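Local coordinates for GRAS family transcription factor containing protein, expressed (Oryza sativa Japonica Group, PDB 5HYZ) that probably acts as a homodimeric GRAS-domain transcription factor that binds DNA and takes part in plant development and resistance to abiotic stress, at residues A[186-198]-A[221-233]. Numbering follows the deposited sequence.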
ATOM      1  N   PRO A 186     -23.520  -2.282  24.199  1.00 15.50           N
ATOM      2  CA  PRO A 186     -22.557  -1.240  24.634  1.00 17.55           C
ATOM      3  C   PRO A 186     -21.453  -1.778  25.503  1.00 16.43           C
ATOM      4  O   PRO A 186     -21.662  -2.587  26.398  1.00 14.05           O
ATOM      5  CB  PRO A 186     -23.407  -0.265  25.480  1.00 19.95           C
ATOM      6  CG  PRO A 186     -24.875  -0.536  25.100  1.00 19.97           C
ATOM      7  CD  PRO A 186     -24.920  -1.989  24.608  1.00 19.03           C
ATOM      8  N   VAL A 187     -20.239  -1.271  25.287  1.00 13.99           N
ATOM      9  CA  VAL A 187     -19.089  -1.832  26.010  1.00 12.63           C
ATOM     10  C   VAL A 187     -19.233  -1.676  27.497  1.00 15.42           C
ATOM     11  O   VAL A 187     -18.776  -2.532  28.289  1.00 16.92           O
ATOM     12  CB  VAL A 187     -17.769  -1.138  25.530  1.00 22.31           C
ATOM     13  CG1 VAL A 187     -16.609  -1.638  26.341  1.00 24.22           C
ATOM     14  CG2 VAL A 187     -17.535  -1.496  24.121  1.00 22.54           C
ATOM     15  N   HIS A 188     -19.898  -0.601  27.908  1.00 20.71           N
ATOM     16  CA  HIS A 188     -20.125  -0.407  29.350  1.00 29.30           C
ATOM     17  C   HIS A 188     -21.021  -1.467  29.973  1.00 26.36           C
ATOM     18  O   HIS A 188     -21.075  -1.568  31.179  1.00 26.37           O
ATOM     19  CB  HIS A 188     -20.699   1.008  29.663  1.00 29.60           C
ATOM     20  CG  HIS A 188     -22.072   1.265  29.115  1.00 34.46           C
ATOM     21  ND1 HIS A 188     -23.216   0.752  29.697  1.00 47.39           N
ATOM     22  CD2 HIS A 188     -22.484   1.995  28.053  1.00 35.17           C
ATOM     23  CE1 HIS A 188     -24.273   1.142  29.001  1.00 44.52           C
ATOM     24  NE2 HIS A 188     -23.861   1.905  28.006  1.00 39.39           N
ATOM     25  N   GLU A 189     -21.710  -2.285  29.176  1.00 20.30           N
ATOM     26  CA  GLU A 189     -22.452  -3.396  29.725  1.00 22.32           C
ATOM     27  C   GLU A 189     -21.792  -4.744  29.638  1.00 21.11           C
ATOM     28  O   GLU A 189     -22.320  -5.712  30.156  1.00 17.46           O
ATOM     29  CB  GLU A 189     -23.771  -3.531  29.020  1.00 23.05           C
ATOM     30  CG  GLU A 189     -24.582  -2.292  29.074  1.00 35.03           C
ATOM     31  CD  GLU A 189     -25.954  -2.543  28.505  1.00 44.94           C
ATOM     32  OE1 GLU A 189     -26.155  -3.606  27.826  1.00 48.58           O
ATOM     33  OE2 GLU A 189     -26.839  -1.702  28.748  1.00 53.21           O
ATOM     34  N   LEU A 190     -20.658  -4.842  28.947  1.00 15.71           N
ATOM     35  CA  LEU A 190     -20.017  -6.140  28.759  1.00 15.64           C
ATOM     36  C   LEU A 190     -19.262  -6.563  30.041  1.00 18.43           C
ATOM     37  O   LEU A 190     -18.782  -5.719  30.813  1.00 20.22           O
ATOM     38  CB  LEU A 190     -19.015  -6.040  27.553  1.00 13.69           C
ATOM     39  CG  LEU A 190     -19.713  -5.641  26.259  1.00 14.55           C
ATOM     40  CD1 LEU A 190     -18.629  -5.589  25.156  1.00 12.00           C
ATOM     41  CD2 LEU A 190     -20.769  -6.695  25.828  1.00 15.04           C
ATOM     42  N   ASN A 191     -19.098  -7.863  30.212  1.00 16.17           N
ATOM     43  CA  ASN A 191     -18.346  -8.470  31.327  1.00 21.89           C
ATOM     44  C   ASN A 191     -17.377  -9.485  30.771  1.00 15.67           C
ATOM     45  O   ASN A 191     -17.527  -9.892  29.618  1.00 14.38           O
ATOM     46  CB  ASN A 191     -19.291  -9.217  32.294  1.00 28.22           C
ATOM     47  CG  ASN A 191     -20.348  -8.314  32.824  1.00 41.03           C
ATOM     48  OD1 ASN A 191     -21.554  -8.545  32.629  1.00 39.82           O
ATOM     49  ND2 ASN A 191     -19.909  -7.229  33.451  1.00 37.53           N
ATOM     50  N   LYS A 192     -16.446  -9.931  31.614  1.00 16.45           N
ATOM     51  CA  LYS A 192     -15.466 -10.928  31.179  1.00 13.89           C
ATOM     52  C   LYS A 192     -16.134 -12.136  30.531  1.00 13.60           C
ATOM     53  O   LYS A 192     -15.679 -12.673  29.487  1.00 15.57           O
ATOM     54  CB  LYS A 192     -14.637 -11.408  32.356  1.00 12.63           C
ATOM     55  CG  LYS A 192     -13.707 -12.554  32.009  1.00 15.76           C
ATOM     56  CD  LYS A 192     -12.772 -12.847  33.173  1.00 21.63           C
ATOM     57  CE  LYS A 192     -12.003 -14.157  32.954  1.00 30.95           C
ATOM     58  NZ  LYS A 192     -11.472 -14.617  34.304  1.00 42.23           N
ATOM     59  N   SER A 193     -17.258 -12.597  31.094  1.00 15.43           N
ATOM     60  CA  SER A 193     -17.789 -13.828  30.563  1.00 16.36           C
ATOM     61  C   SER A 193     -18.278 -13.667  29.105  1.00 15.88           C
ATOM     62  O   SER A 193     -18.405 -14.651  28.384  1.00 16.72           O
ATOM     63  CB  SER A 193     -18.954 -14.349  31.444  1.00 22.44           C
ATOM     64  OG  SER A 193     -19.959 -13.385  31.432  1.00 19.48           O
ATOM     65  N   ASP A 194     -18.586 -12.436  28.698  1.00 14.41           N
ATOM     66  CA  ASP A 194     -19.065 -12.183  27.326  1.00 14.54           C
ATOM     67  C   ASP A 194     -18.029 -12.467  26.270  1.00 15.72           C
ATOM     68  O   ASP A 194     -18.372 -12.722  25.119  1.00 14.83           O
ATOM     69  CB  ASP A 194     -19.537 -10.751  27.148  1.00 15.40           C
ATOM     70  CG  ASP A 194     -20.729 -10.426  28.033  1.00 22.47           C
ATOM     71  OD1 ASP A 194     -21.581 -11.332  28.202  1.00 23.49           O
ATOM     72  OD2 ASP A 194     -20.785  -9.313  28.595  1.00 21.52           O
ATOM     73  N   PHE A 195     -16.754 -12.484  26.674  1.00 12.78           N
ATOM     74  CA  PHE A 195     -15.710 -12.706  25.665  1.00 15.50           C
ATOM     75  C   PHE A 195     -15.403 -14.176  25.439  1.00 15.99           C
ATOM     76  O   PHE A 195     -14.661 -14.504  24.503  1.00 18.81           O
ATOM     77  CB  PHE A 195     -14.455 -11.911  26.103  1.00 10.09           C
ATOM     78  CG  PHE A 195     -14.719 -10.438  26.102  1.00 13.03           C
ATOM     79  CD1 PHE A 195     -15.365  -9.800  27.178  1.00 14.79           C
ATOM     80  CD2 PHE A 195     -14.420  -9.685  24.974  1.00 13.99           C
ATOM     81  CE1 PHE A 195     -15.631  -8.413  27.109  1.00 14.90           C
ATOM     82  CE2 PHE A 195     -14.695  -8.356  24.891  1.00 11.81           C
ATOM     83  CZ  PHE A 195     -15.313  -7.691  25.944  1.00 13.58           C
ATOM     84  N   LEU A 196     -15.958 -15.063  26.290  1.00 14.43           N
ATOM     85  CA  LEU A 196     -15.839 -16.514  26.087  1.00 15.60           C
ATOM     86  C   LEU A 196     -14.365 -16.953  25.926  1.00 19.91           C
ATOM     87  O   LEU A 196     -14.013 -17.741  25.042  1.00 19.40           O
ATOM     88  CB  LEU A 196     -16.680 -16.952  24.872  1.00 15.64           C
ATOM     89  CG  LEU A 196     -18.156 -16.591  25.048  1.00 19.38           C
ATOM     90  CD1 LEU A 196     -18.872 -16.784  23.694  1.00 15.31           C
ATOM     91  CD2 LEU A 196     -18.761 -17.580  26.060  1.00 21.38           C
ATOM     92  N   VAL A 197     -13.506 -16.432  26.799  1.00 19.63           N
ATOM     93  CA  VAL A 197     -12.080 -16.786  26.765  1.00 20.32           C
ATOM     94  C   VAL A 197     -11.909 -18.177  27.335  1.00 22.70           C
ATOM     95  O   VAL A 197     -12.707 -18.636  28.146  1.00 24.57           O
ATOM     96  CB  VAL A 197     -11.205 -15.762  27.542  1.00 25.76           C
ATOM     97  CG1 VAL A 197     -11.292 -14.380  26.872  1.00 25.53           C
ATOM     98  CG2 VAL A 197     -11.575 -15.738  29.030  1.00 33.28           C
ATOM     99  N   GLU A 198     -10.925 -18.895  26.821  1.00 20.15           N
ATOM    100  CA  GLU A 198     -10.659 -20.284  27.229  1.00 19.96           C
ATOM    101  C   GLU A 198      -9.260 -20.401  27.789  1.00 23.62           C
ATOM    102  O   GLU A 198      -8.329 -19.670  27.374  1.00 23.39           O
ATOM    103  CB  GLU A 198     -10.821 -21.226  26.049  1.00 25.14           C
ATOM    104  CG  GLU A 198     -12.221 -21.121  25.512  1.00 28.22           C
ATOM    105  CD  GLU A 198     -12.562 -22.145  24.478  1.00 39.92           C
ATOM    106  OE1 GLU A 198     -11.692 -22.502  23.634  1.00 44.37           O
ATOM    107  OE2 GLU A 198     -13.728 -22.594  24.514  1.00 49.66           O
ATOM    108  N   LEU A 221     -15.201   5.192  32.409  1.00 26.25           N
ATOM    109  CA  LEU A 221     -15.468   4.307  31.289  1.00 24.65           C
ATOM    110  C   LEU A 221     -14.140   3.728  30.781  1.00 21.46           C
ATOM    111  O   LEU A 221     -14.103   2.539  30.407  1.00 19.83           O
ATOM    112  CB  LEU A 221     -16.206   5.040  30.156  1.00 23.82           C
ATOM    113  CG  LEU A 221     -17.601   5.616  30.404  1.00 32.61           C
ATOM    114  CD1 LEU A 221     -17.971   6.494  29.209  1.00 31.17           C
ATOM    115  CD2 LEU A 221     -18.639   4.513  30.584  1.00 33.57           C
ATOM    116  N   VAL A 222     -13.076   4.549  30.761  1.00 20.90           N
ATOM    117  CA  VAL A 222     -11.795   4.017  30.239  1.00 23.86           C
ATOM    118  C   VAL A 222     -11.246   3.056  31.297  1.00 23.16           C
ATOM    119  O   VAL A 222     -10.721   1.992  30.994  1.00 18.67           O
ATOM    120  CB  VAL A 222     -10.738   5.158  29.825  1.00 28.74           C
ATOM    121  CG1 VAL A 222     -10.486   6.145  30.931  1.00 36.03           C
ATOM    122  CG2 VAL A 222      -9.385   4.525  29.409  1.00 29.41           C
ATOM    123  N   ARG A 223     -11.447   3.376  32.572  1.00 24.05           N
ATOM    124  CA  ARG A 223     -11.051   2.430  33.604  1.00 21.84           C
ATOM    125  C   ARG A 223     -11.761   1.106  33.520  1.00 18.97           C
ATOM    126  O   ARG A 223     -11.133   0.057  33.710  1.00 20.76           O
ATOM    127  CB  ARG A 223     -11.302   3.018  34.999  1.00 30.37           C
ATOM    128  CG  ARG A 223     -11.038   2.018  36.087  1.00 30.62           C
ATOM    129  CD  ARG A 223     -10.810   2.728  37.381  1.00 37.63           C
ATOM    130  NE  ARG A 223     -10.131   4.018  37.184  1.00 45.11           N
ATOM    131  CZ  ARG A 223      -8.834   4.242  37.406  1.00 36.63           C
ATOM    132  NH1 ARG A 223      -8.033   3.244  37.831  1.00 37.26           N
ATOM    133  NH2 ARG A 223      -8.350   5.469  37.214  1.00 31.60           N
ATOM    134  N   ARG A 224     -13.063   1.144  33.253  1.00 18.88           N
ATOM    135  CA  ARG A 224     -13.877  -0.058  33.276  1.00 23.10           C
ATOM    136  C   ARG A 224     -13.395  -0.943  32.142  1.00 21.19           C
ATOM    137  O   ARG A 224     -13.232  -2.159  32.354  1.00 17.00           O
ATOM    138  CB  ARG A 224     -15.397   0.238  33.135  1.00 21.09           C
ATOM    139  CG  ARG A 224     -16.317  -1.021  33.267  1.00 24.20           C
ATOM    140  CD  ARG A 224     -17.813  -0.689  33.155  1.00 31.99           C
ATOM    141  NE  ARG A 224     -18.681  -1.861  33.398  1.00 33.78           N
ATOM    142  CZ  ARG A 224     -18.773  -2.928  32.582  1.00 40.97           C
ATOM    143  NH1 ARG A 224     -18.060  -3.011  31.424  1.00 26.73           N
ATOM    144  NH2 ARG A 224     -19.592  -3.931  32.920  1.00 35.91           N
ATOM    145  N   VAL A 225     -13.136  -0.350  30.950  1.00 16.57           N
ATOM    146  CA  VAL A 225     -12.741  -1.247  29.857  1.00 15.28           C
ATOM    147  C   VAL A 225     -11.263  -1.735  30.002  1.00 12.76           C
ATOM    148  O   VAL A 225     -10.964  -2.850  29.604  1.00 14.03           O
ATOM    149  CB  VAL A 225     -12.979  -0.599  28.446  1.00 19.19           C
ATOM    150  CG1 VAL A 225     -11.899   0.311  28.036  1.00 21.32           C
ATOM    151  CG2 VAL A 225     -13.006  -1.710  27.347  1.00 19.25           C
ATOM    152  N   LEU A 226     -10.361  -0.929  30.546  1.00 18.03           N
ATOM    153  CA  LEU A 226      -8.971  -1.418  30.807  1.00 16.91           C
ATOM    154  C   LEU A 226      -8.971  -2.516  31.855  1.00 19.74           C
ATOM    155  O   LEU A 226      -8.239  -3.490  31.743  1.00 17.85           O
ATOM    156  CB  LEU A 226      -8.034  -0.297  31.235  1.00 15.69           C
ATOM    157  CG  LEU A 226      -7.743   0.693  30.120  1.00 14.71           C
ATOM    158  CD1 LEU A 226      -6.834   1.835  30.602  1.00 23.16           C
ATOM    159  CD2 LEU A 226      -7.083  -0.040  28.911  1.00 20.10           C
ATOM    160  N   ARG A 227      -9.827  -2.406  32.878  1.00 19.66           N
ATOM    161  CA  ARG A 227      -9.943  -3.523  33.826  1.00 19.87           C
ATOM    162  C   ARG A 227     -10.514  -4.752  33.192  1.00 17.37           C
ATOM    163  O   ARG A 227     -10.096  -5.875  33.471  1.00 21.38           O
ATOM    164  CB  ARG A 227     -10.818  -3.098  35.040  1.00 25.28           C
ATOM    165  CG  ARG A 227     -10.056  -2.114  35.944  1.00 31.94           C
ATOM    166  CD  ARG A 227     -11.042  -1.655  37.046  1.00 37.68           C
ATOM    167  NE  ARG A 227     -10.388  -0.900  38.106  1.00 31.56           N
ATOM    168  CZ  ARG A 227     -11.056  -0.457  39.189  1.00 45.16           C
ATOM    169  NH1 ARG A 227     -12.385  -0.681  39.299  1.00 32.40           N
ATOM    170  NH2 ARG A 227     -10.424   0.220  40.158  1.00 33.80           N
ATOM    171  N   LEU A 228     -11.470  -4.551  32.309  1.00 18.02           N
ATOM    172  CA  LEU A 228     -12.043  -5.645  31.588  1.00 15.40           C
ATOM    173  C   LEU A 228     -10.972  -6.329  30.731  1.00 17.54           C
ATOM    174  O   LEU A 228     -10.858  -7.533  30.711  1.00 13.98           O
ATOM    175  CB  LEU A 228     -13.189  -5.122  30.741  1.00 17.20           C
ATOM    176  CG  LEU A 228     -13.914  -6.054  29.831  1.00 19.55           C
ATOM    177  CD1 LEU A 228     -14.592  -7.159  30.679  1.00 20.27           C
ATOM    178  CD2 LEU A 228     -14.992  -5.283  29.061  1.00 19.41           C
ATOM    179  N   ALA A 229     -10.183  -5.531  30.020  1.00 13.52           N
ATOM    180  CA  ALA A 229      -9.086  -6.119  29.224  1.00 15.56           C
ATOM    181  C   ALA A 229      -8.094  -6.931  30.097  1.00 13.67           C
ATOM    182  O   ALA A 229      -7.719  -8.087  29.791  1.00 13.83           O
ATOM    183  CB  ALA A 229      -8.336  -5.011  28.502  1.00 11.61           C
ATOM    184  N   LYS A 230      -7.715  -6.348  31.236  1.00 15.80           N
ATOM    185  CA  LYS A 230      -6.756  -6.981  32.134  1.00 16.29           C
ATOM    186  C   LYS A 230      -7.303  -8.285  32.643  1.00 17.70           C
ATOM    187  O   LYS A 230      -6.572  -9.258  32.816  1.00 16.75           O
ATOM    188  CB  LYS A 230      -6.424  -6.003  33.317  1.00 20.11           C
ATOM    189  CG  LYS A 230      -5.332  -6.470  34.334  1.00 25.71           C
ATOM    190  CD  LYS A 230      -3.891  -6.357  33.758  1.00 33.14           C
ATOM    191  CE  LYS A 230      -2.736  -6.726  34.755  1.00 32.69           C
ATOM    192  NZ  LYS A 230      -1.343  -6.783  34.035  1.00 26.78           N
ATOM    193  N   SER A 231      -8.607  -8.341  32.854  1.00 16.02           N
ATOM    194  CA  SER A 231      -9.211  -9.570  33.396  1.00 20.41           C
ATOM    195  C   SER A 231      -9.149 -10.731  32.409  1.00 20.93           C
ATOM    196  O   SER A 231      -9.343 -11.901  32.775  1.00 18.11           O
ATOM    197  CB  SER A 231     -10.660  -9.316  33.795  1.00 18.87           C
ATOM    198  OG  SER A 231     -11.552  -9.249  32.681  1.00 18.76           O
ATOM    199  N   LEU A 232      -8.857 -10.436  31.130  1.00 20.22           N
ATOM    200  CA  LEU A 232      -8.738 -11.513  30.151  1.00 15.53           C
ATOM    201  C   LEU A 232      -7.356 -12.163  30.141  1.00 20.52           C
ATOM    202  O   LEU A 232      -7.062 -13.065  29.340  1.00 19.46           O
ATOM    203  CB  LEU A 232      -9.082 -10.952  28.748  1.00 14.25           C
ATOM    204  CG  LEU A 232     -10.429 -10.243  28.644  1.00 14.23           C
ATOM    205  CD1 LEU A 232     -10.684  -9.834  27.168  1.00 17.91           C
ATOM    206  CD2 LEU A 232     -11.608 -11.155  29.129  1.00 17.29           C
ATOM    207  N   SER A 233      -6.527 -11.704  31.047  1.00 16.09           N
ATOM    208  CA  SER A 233      -5.119 -12.067  31.212  1.00 18.23           C
ATOM    209  C   SER A 233      -4.363 -12.049  29.860  1.00 16.99           C
ATOM    210  O   SER A 233      -3.759 -13.046  29.478  1.00 14.30           O
ATOM    211  CB  SER A 233      -4.955 -13.451  31.830  1.00 23.35           C
ATOM    212  OG  SER A 233      -5.494 -13.452  33.128  1.00 30.04           O
TER
HETATM  213  O   HOH W   1     -16.471  -1.723  29.852  1.00 31.09           O
HETATM  214  O   HOH W   2     -10.010 -12.722  35.395  1.00 34.41           O
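The guanidinium of Arg224 carries His188 O over the centre of one face, 3.0 Å above its plane, and turns an edge to Leu190 O. Arg224 NH1 and NH2 both donate end-on to Leu190 O, each at 2.9 Å with an N-H...O angle of 143°; NH1 lies in the carbonyl plane, NH2 above it. Water 1, also at the guanidinium edge, links NH1 to Val187 O and so helps fix the group's rotation. The Phe195 ring has Leu232 CD1 over one face and Lys192 O at its edge, while Leu228 CD2 approaches Phe195 CE1 obliquely at 3.7 Å. An arm extended from CG to NE, with CG anti to the backbone N (chi1 -175°), carries the charge of Arg224 from the helix to the 187-190 turn. Leu228 CD1 rests on Lys192 N, and Val197 CG1 meets Leu232 CD2 at 3.9 Å. Lys192 runs fully extended past Ser231, and water 2 bridges NZ to Ser231 O. Val187 CG1 touches Val225 CG2 (3.7 Å), and both side chains also reach Phe116 of strand 110-118. The loop between strands 177-182 and 202-208 thereby packs on helix 220-231, the helix of the beta-alpha-beta crossover from strand 202-208 to parallel strand 236-242 in the Rossmann-like GRAS domain.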